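Local atomic coordinates of T cell receptor gamma chain (Monodelphis domestica, PDB entry 7L15), a protein that forms the gamma chain of a marsupial gamma-mu T cell receptor, pairing with a mu chain in a cell-surface receptor that probably recognises antigen. Residues Q8-A17 / E109-F120. Residues are numbered along the deposited sequence; the frame is centred on the assembly and turned at random.
Sequences QRPISITRNA and EGTRLIVTESAF
With chi1 at -65°, Thr111 swings OG1 opposite its own carbonyl carbon, and from there the hydroxyl gives its hydrogen to Pro10 O (OG1 to O 2.9 Å), almost in line with the C=O bond. Thr14 takes a similar rotamer (-55°), but here the methyl does the work: CG2, trans to the backbone N, lies over one face of the Phe120 ring, a CH-pi contact 3.6 Å from the centroid. Phe120, a few residues past Thr116, folds back over Thr14 because the chain reverses through 117-119. The Asn16 amide, its plane 44° from that of the ring, brings OD1 obliquely to within 3.3 Å of Phe120 CE1, while its ND2 donates to two carbonyls, Thr116 O and Ser118 O, and so pins the reversal that returns Phe120 to 12-16. Within that reversal, Ser118 N donates to Thr116 OG1, a local ST turn.

These side chains accompany the parallel pairing of the A' and G strands of an immunoglobulin V domain. The cis peptide before Pro10 marks where the first strand leaves 5-7, in the sheet with 21-28, and crosses to the sheet of 104-116. Backbone bonds then alternate from Arg112 N to Ile11 O (2.9 Å) through Thr116 N to Arg15 O (3.0 Å). Ile13 and Leu113 turn inward onto Ala21 of the facing sheet, CB of Ile13 lying 4.1 Å from CD1 of Leu113. Ser12 and Thr14 occupy the other face, against Pro154, with Ser12 OG bonded to Glu208. Before the crossover, Gln8 OE1 accepts from Gly110 N, which sits above the carbonyl plane, and from Cys97 N, while NE2 donates to Tyr95 O.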
ATOM      1  N   GLN B   8       0.957 -13.251   4.054  1.00 50.39           N
ATOM      2  CA  GLN B   8       0.573 -13.691   2.716  1.00 52.70           C
ATOM      3  C   GLN B   8       1.739 -13.479   1.766  1.00 57.74           C
ATOM      4  O   GLN B   8       2.228 -12.356   1.625  1.00 57.82           O
ATOM      5  CB  GLN B   8      -0.665 -12.938   2.209  1.00 48.52           C
ATOM      6  CG  GLN B   8      -1.947 -13.281   2.953  1.00 41.08           C
ATOM      7  CD  GLN B   8      -3.188 -12.650   2.310  1.00 40.73           C
ATOM      8  OE1 GLN B   8      -3.738 -11.665   2.823  1.00 39.96           O
ATOM      9  NE2 GLN B   8      -3.640 -13.229   1.197  1.00 40.50           N
ATOM     10  N   ARG B   9       2.175 -14.551   1.109  1.00 55.44           N
ATOM     11  CA  ARG B   9       3.306 -14.513   0.194  1.00 56.29           C
ATOM     12  C   ARG B   9       3.085 -15.617  -0.825  1.00 68.14           C
ATOM     13  O   ARG B   9       2.488 -16.646  -0.491  1.00 77.87           O
ATOM     14  CB  ARG B   9       4.657 -14.716   0.915  1.00 54.57           C
ATOM     15  CG  ARG B   9       5.077 -13.575   1.856  1.00 59.77           C
ATOM     16  CD  ARG B   9       6.480 -13.769   2.421  1.00 69.44           C
ATOM     17  NE  ARG B   9       6.771 -12.822   3.498  1.00 76.24           N
ATOM     18  CZ  ARG B   9       7.971 -12.655   4.049  1.00 76.64           C
ATOM     19  NH1 ARG B   9       9.007 -13.365   3.624  1.00 76.82           N
ATOM     20  NH2 ARG B   9       8.136 -11.780   5.026  1.00 74.30           N
ATOM     21  N   PRO B  10       3.532 -15.434  -2.078  1.00 60.22           N
ATOM     22  CA  PRO B  10       4.168 -14.232  -2.632  1.00 55.53           C
ATOM     23  C   PRO B  10       3.197 -13.056  -2.749  1.00 51.80           C
ATOM     24  O   PRO B  10       1.999 -13.240  -2.544  1.00 48.17           O
ATOM     25  CB  PRO B  10       4.658 -14.696  -4.010  1.00 55.95           C
ATOM     26  CG  PRO B  10       3.850 -15.916  -4.322  1.00 66.09           C
ATOM     27  CD  PRO B  10       3.597 -16.573  -3.011  1.00 62.56           C
ATOM     28  N   ILE B  11       3.713 -11.858  -3.038  1.00 45.47           N
ATOM     29  CA  ILE B  11       2.855 -10.678  -3.060  1.00 44.67           C
ATOM     30  C   ILE B  11       1.955 -10.655  -4.285  1.00 45.74           C
ATOM     31  O   ILE B  11       0.948  -9.944  -4.298  1.00 44.11           O
ATOM     32  CB  ILE B  11       3.708  -9.404  -2.977  1.00 44.79           C
ATOM     33  CG1 ILE B  11       4.591  -9.283  -4.209  1.00 48.64           C
ATOM     34  CG2 ILE B  11       4.598  -9.470  -1.769  1.00 42.63           C
ATOM     35  CD1 ILE B  11       5.369  -7.987  -4.251  1.00 54.33           C
ATOM     36  N   SER B  12       2.277 -11.421  -5.324  1.00 51.89           N
ATOM     37  CA  SER B  12       1.416 -11.486  -6.493  1.00 43.67           C
ATOM     38  C   SER B  12       1.535 -12.860  -7.129  1.00 43.13           C
ATOM     39  O   SER B  12       2.505 -13.594  -6.905  1.00 42.29           O
ATOM     40  CB  SER B  12       1.759 -10.390  -7.507  1.00 44.87           C
ATOM     41  OG  SER B  12       3.069 -10.578  -8.020  1.00 46.52           O
ATOM     42  N   ILE B  13       0.517 -13.205  -7.915  1.00 44.89           N
ATOM     43  CA  ILE B  13       0.480 -14.417  -8.725  1.00 47.50           C
ATOM     44  C   ILE B  13      -0.053 -14.018 -10.097  1.00 50.32           C
ATOM     45  O   ILE B  13      -1.158 -13.469 -10.199  1.00 44.93           O
ATOM     46  CB  ILE B  13      -0.412 -15.505  -8.090  1.00 53.77           C
ATOM     47  CG1 ILE B  13       0.041 -15.811  -6.663  1.00 53.48           C
ATOM     48  CG2 ILE B  13      -0.407 -16.786  -8.924  1.00 48.25           C
ATOM     49  CD1 ILE B  13      -0.786 -16.880  -5.968  1.00 52.56           C
ATOM     50  N   THR B  14       0.731 -14.267 -11.143  1.00 51.67           N
ATOM     51  CA  THR B  14       0.343 -13.940 -12.506  1.00 50.79           C
ATOM     52  C   THR B  14       0.023 -15.221 -13.261  1.00 51.58           C
ATOM     53  O   THR B  14       0.753 -16.212 -13.164  1.00 50.02           O
ATOM     54  CB  THR B  14       1.444 -13.165 -13.246  1.00 53.77           C
ATOM     55  OG1 THR B  14       1.792 -12.000 -12.499  1.00 48.64           O
ATOM     56  CG2 THR B  14       0.954 -12.715 -14.614  1.00 52.62           C
ATOM     57  N   ARG B  15      -1.079 -15.204 -14.002  1.00 47.29           N
ATOM     58  CA  ARG B  15      -1.526 -16.403 -14.691  1.00 52.31           C
ATOM     59  C   ARG B  15      -2.154 -16.013 -16.015  1.00 51.02           C
ATOM     60  O   ARG B  15      -2.573 -14.869 -16.210  1.00 49.42           O
ATOM     61  CB  ARG B  15      -2.547 -17.185 -13.850  1.00 55.76           C
ATOM     62  CG  ARG B  15      -1.991 -17.760 -12.561  1.00 47.38           C
ATOM     63  CD  ARG B  15      -1.121 -18.997 -12.840  1.00 52.50           C
ATOM     64  NE  ARG B  15      -0.621 -19.581 -11.600  1.00 53.48           N
ATOM     65  CZ  ARG B  15       0.593 -19.362 -11.111  1.00 61.68           C
ATOM     66  NH1 ARG B  15       1.439 -18.580 -11.770  1.00 60.32           N
ATOM     67  NH2 ARG B  15       0.962 -19.931  -9.970  1.00 59.70           N
ATOM     68  N   ASN B  16      -2.236 -16.990 -16.912  1.00 54.15           N
ATOM     69  CA  ASN B  16      -3.094 -16.903 -18.084  1.00 52.48           C
ATOM     70  C   ASN B  16      -4.426 -17.573 -17.779  1.00 52.31           C
ATOM     71  O   ASN B  16      -4.586 -18.243 -16.756  1.00 52.67           O
ATOM     72  CB  ASN B  16      -2.419 -17.543 -19.304  1.00 53.02           C
ATOM     73  CG  ASN B  16      -1.210 -16.750 -19.780  1.00 56.35           C
ATOM     74  OD1 ASN B  16      -0.077 -17.244 -19.763  1.00 57.10           O
ATOM     75  ND2 ASN B  16      -1.449 -15.509 -20.208  1.00 51.40           N
ATOM     76  N   ALA B  17      -5.394 -17.376 -18.676  1.00 50.34           N
ATOM     77  CA  ALA B  17      -6.727 -17.928 -18.458  1.00 56.20           C
ATOM     78  C   ALA B  17      -6.675 -19.451 -18.393  1.00 57.79           C
ATOM     79  O   ALA B  17      -5.769 -20.092 -18.926  1.00 57.51           O
ATOM     80  CB  ALA B  17      -7.684 -17.496 -19.564  1.00 53.86           C
ATOM     81  N   GLU B 109      -2.178  -8.774   4.505  1.00 51.48           N
ATOM     82  CA  GLU B 109      -1.816  -7.699   3.602  1.00 46.18           C
ATOM     83  C   GLU B 109      -2.303  -7.951   2.173  1.00 43.08           C
ATOM     84  O   GLU B 109      -2.343  -7.018   1.380  1.00 39.93           O
ATOM     85  CB  GLU B 109      -0.287  -7.517   3.653  1.00 38.86           C
ATOM     86  CG  GLU B 109       0.191  -6.081   3.575  1.00 61.40           C
ATOM     87  CD  GLU B 109       1.703  -5.965   3.722  1.00 76.60           C
ATOM     88  OE1 GLU B 109       2.416  -6.233   2.729  1.00 77.15           O
ATOM     89  OE2 GLU B 109       2.179  -5.629   4.833  1.00 82.13           O
ATOM     90  N   GLY B 110      -2.655  -9.183   1.820  1.00 53.04           N
ATOM     91  CA  GLY B 110      -3.200  -9.457   0.509  1.00 47.31           C
ATOM     92  C   GLY B 110      -2.193  -9.909  -0.532  1.00 52.86           C
ATOM     93  O   GLY B 110      -1.054  -9.438  -0.547  1.00 52.65           O
ATOM     94  N   THR B 111      -2.600 -10.833  -1.397  1.00 46.36           N
ATOM     95  CA  THR B 111      -1.834 -11.192  -2.576  1.00 49.68           C
ATOM     96  C   THR B 111      -2.617 -10.779  -3.815  1.00 48.16           C
ATOM     97  O   THR B 111      -3.834 -10.985  -3.889  1.00 45.00           O
ATOM     98  CB  THR B 111      -1.541 -12.692  -2.606  1.00 43.84           C
ATOM     99  OG1 THR B 111      -0.697 -13.040  -1.501  1.00 54.39           O
ATOM    100  CG2 THR B 111      -0.808 -13.062  -3.871  1.00 44.51           C
ATOM    101  N   ARG B 112      -1.938 -10.183  -4.787  1.00 44.79           N
ATOM    102  CA  ARG B 112      -2.624  -9.735  -5.991  1.00 37.51           C
ATOM    103  C   ARG B 112      -2.601 -10.840  -7.041  1.00 41.51           C
ATOM    104  O   ARG B 112      -1.534 -11.267  -7.497  1.00 47.39           O
ATOM    105  CB  ARG B 112      -2.025  -8.449  -6.555  1.00 41.29           C
ATOM    106  CG  ARG B 112      -2.745  -7.992  -7.842  1.00 45.68           C
ATOM    107  CD  ARG B 112      -2.235  -6.648  -8.383  1.00 40.19           C
ATOM    108  NE  ARG B 112      -2.772  -5.517  -7.636  1.00 57.81           N
ATOM    109  CZ  ARG B 112      -3.990  -5.006  -7.822  1.00 62.52           C
ATOM    110  NH1 ARG B 112      -4.805  -5.539  -8.731  1.00 62.50           N
ATOM    111  NH2 ARG B 112      -4.397  -3.969  -7.094  1.00 46.68           N
ATOM    112  N   LEU B 113      -3.787 -11.294  -7.423  1.00 37.53           N
ATOM    113  CA  LEU B 113      -3.951 -12.245  -8.505  1.00 46.23           C
ATOM    114  C   LEU B 113      -4.104 -11.464  -9.805  1.00 42.16           C
ATOM    115  O   LEU B 113      -4.978 -10.600  -9.920  1.00 39.76           O
ATOM    116  CB  LEU B 113      -5.164 -13.133  -8.236  1.00 42.23           C
ATOM    117  CG  LEU B 113      -5.476 -14.185  -9.277  1.00 49.88           C
ATOM    118  CD1 LEU B 113      -4.294 -15.143  -9.378  1.00 51.86           C
ATOM    119  CD2 LEU B 113      -6.767 -14.927  -8.907  1.00 51.92           C
ATOM    120  N   ILE B 114      -3.251 -11.750 -10.774  1.00 43.05           N
ATOM    121  CA  ILE B 114      -3.306 -11.091 -12.068  1.00 40.82           C
ATOM    122  C   ILE B 114      -3.547 -12.158 -13.115  1.00 44.18           C
ATOM    123  O   ILE B 114      -2.707 -13.044 -13.306  1.00 53.26           O
ATOM    124  CB  ILE B 114      -2.018 -10.314 -12.371  1.00 42.11           C
ATOM    125  CG1 ILE B 114      -1.736  -9.304 -11.262  1.00 46.27           C
ATOM    126  CG2 ILE B 114      -2.111  -9.661 -13.760  1.00 47.63           C
ATOM    127  CD1 ILE B 114      -0.349  -8.703 -11.333  1.00 45.97           C
ATOM    128  N   VAL B 115      -4.690 -12.085 -13.782  1.00 38.37           N
ATOM    129  CA  VAL B 115      -5.012 -12.999 -14.864  1.00 45.37           C
ATOM    130  C   VAL B 115      -5.028 -12.184 -16.143  1.00 44.05           C
ATOM    131  O   VAL B 115      -5.737 -11.175 -16.238  1.00 45.47           O
ATOM    132  CB  VAL B 115      -6.352 -13.713 -14.632  1.00 36.09           C
ATOM    133  CG1 VAL B 115      -6.516 -14.887 -15.622  1.00 35.35           C
ATOM    134  CG2 VAL B 115      -6.414 -14.202 -13.194  1.00 39.84           C
ATOM    135  N   THR B 116      -4.242 -12.611 -17.118  1.00 42.90           N
ATOM    136  CA  THR B 116      -4.161 -11.901 -18.384  1.00 51.30           C
ATOM    137  C   THR B 116      -4.268 -12.886 -19.537  1.00 52.63           C
ATOM    138  O   THR B 116      -3.906 -14.064 -19.418  1.00 50.03           O
ATOM    139  CB  THR B 116      -2.866 -11.086 -18.496  1.00 50.53           C
ATOM    140  OG1 THR B 116      -2.813 -10.469 -19.787  1.00 65.30           O
ATOM    141  CG2 THR B 116      -1.671 -11.969 -18.327  1.00 46.75           C
ATOM    142  N   GLU B 117      -4.803 -12.400 -20.646  1.00 52.69           N
ATOM    143  CA  GLU B 117      -4.879 -13.207 -21.850  1.00 60.53           C
ATOM    144  C   GLU B 117      -3.675 -13.012 -22.763  1.00 65.41           C
ATOM    145  O   GLU B 117      -3.602 -13.659 -23.810  1.00 70.93           O
ATOM    146  CB  GLU B 117      -6.181 -12.920 -22.606  1.00 60.94           C
ATOM    147  CG  GLU B 117      -7.219 -14.032 -22.462  1.00 70.08           C
ATOM    148  CD  GLU B 117      -8.654 -13.518 -22.428  1.00 75.62           C
ATOM    149  OE1 GLU B 117      -8.955 -12.532 -23.134  1.00 81.40           O
ATOM    150  OE2 GLU B 117      -9.480 -14.097 -21.690  1.00 69.72           O
ATOM    151  N   SER B 118      -2.719 -12.167 -22.383  1.00 61.89           N
ATOM    152  CA  SER B 118      -1.507 -11.959 -23.165  1.00 55.01           C
ATOM    153  C   SER B 118      -0.377 -12.847 -22.660  1.00 62.48           C
ATOM    154  O   SER B 118      -0.280 -13.147 -21.469  1.00 65.52           O
ATOM    155  CB  SER B 118      -1.065 -10.499 -23.097  1.00 64.06           C
ATOM    156  OG  SER B 118      -2.100  -9.626 -23.514  1.00 73.13           O
ATOM    157  N   ALA B 119       0.486 -13.272 -23.576  1.00 65.45           N
ATOM    158  CA  ALA B 119       1.712 -13.933 -23.148  1.00 65.34           C
ATOM    159  C   ALA B 119       2.519 -12.983 -22.273  1.00 63.45           C
ATOM    160  O   ALA B 119       2.516 -11.767 -22.477  1.00 67.93           O
ATOM    161  CB  ALA B 119       2.547 -14.367 -24.349  1.00 52.96           C
ATOM    162  N   PHE B 120       3.203 -13.543 -21.280  1.00 56.55           N
ATOM    163  CA  PHE B 120       4.017 -12.741 -20.376  1.00 55.86           C
ATOM    164  C   PHE B 120       5.180 -13.589 -19.893  1.00 57.39           C
ATOM    165  O   PHE B 120       5.129 -14.822 -19.930  1.00 53.82           O
ATOM    166  CB  PHE B 120       3.217 -12.246 -19.163  1.00 57.60           C
ATOM    167  CG  PHE B 120       2.808 -13.352 -18.236  1.00 59.99           C
ATOM    168  CD1 PHE B 120       1.608 -14.026 -18.430  1.00 62.18           C
ATOM    169  CD2 PHE B 120       3.631 -13.742 -17.187  1.00 56.57           C
ATOM    170  CE1 PHE B 120       1.243 -15.051 -17.605  1.00 57.71           C
ATOM    171  CE2 PHE B 120       3.267 -14.775 -16.356  1.00 57.30           C
ATOM    172  CZ  PHE B 120       2.072 -15.427 -16.567  1.00 61.14           C
TER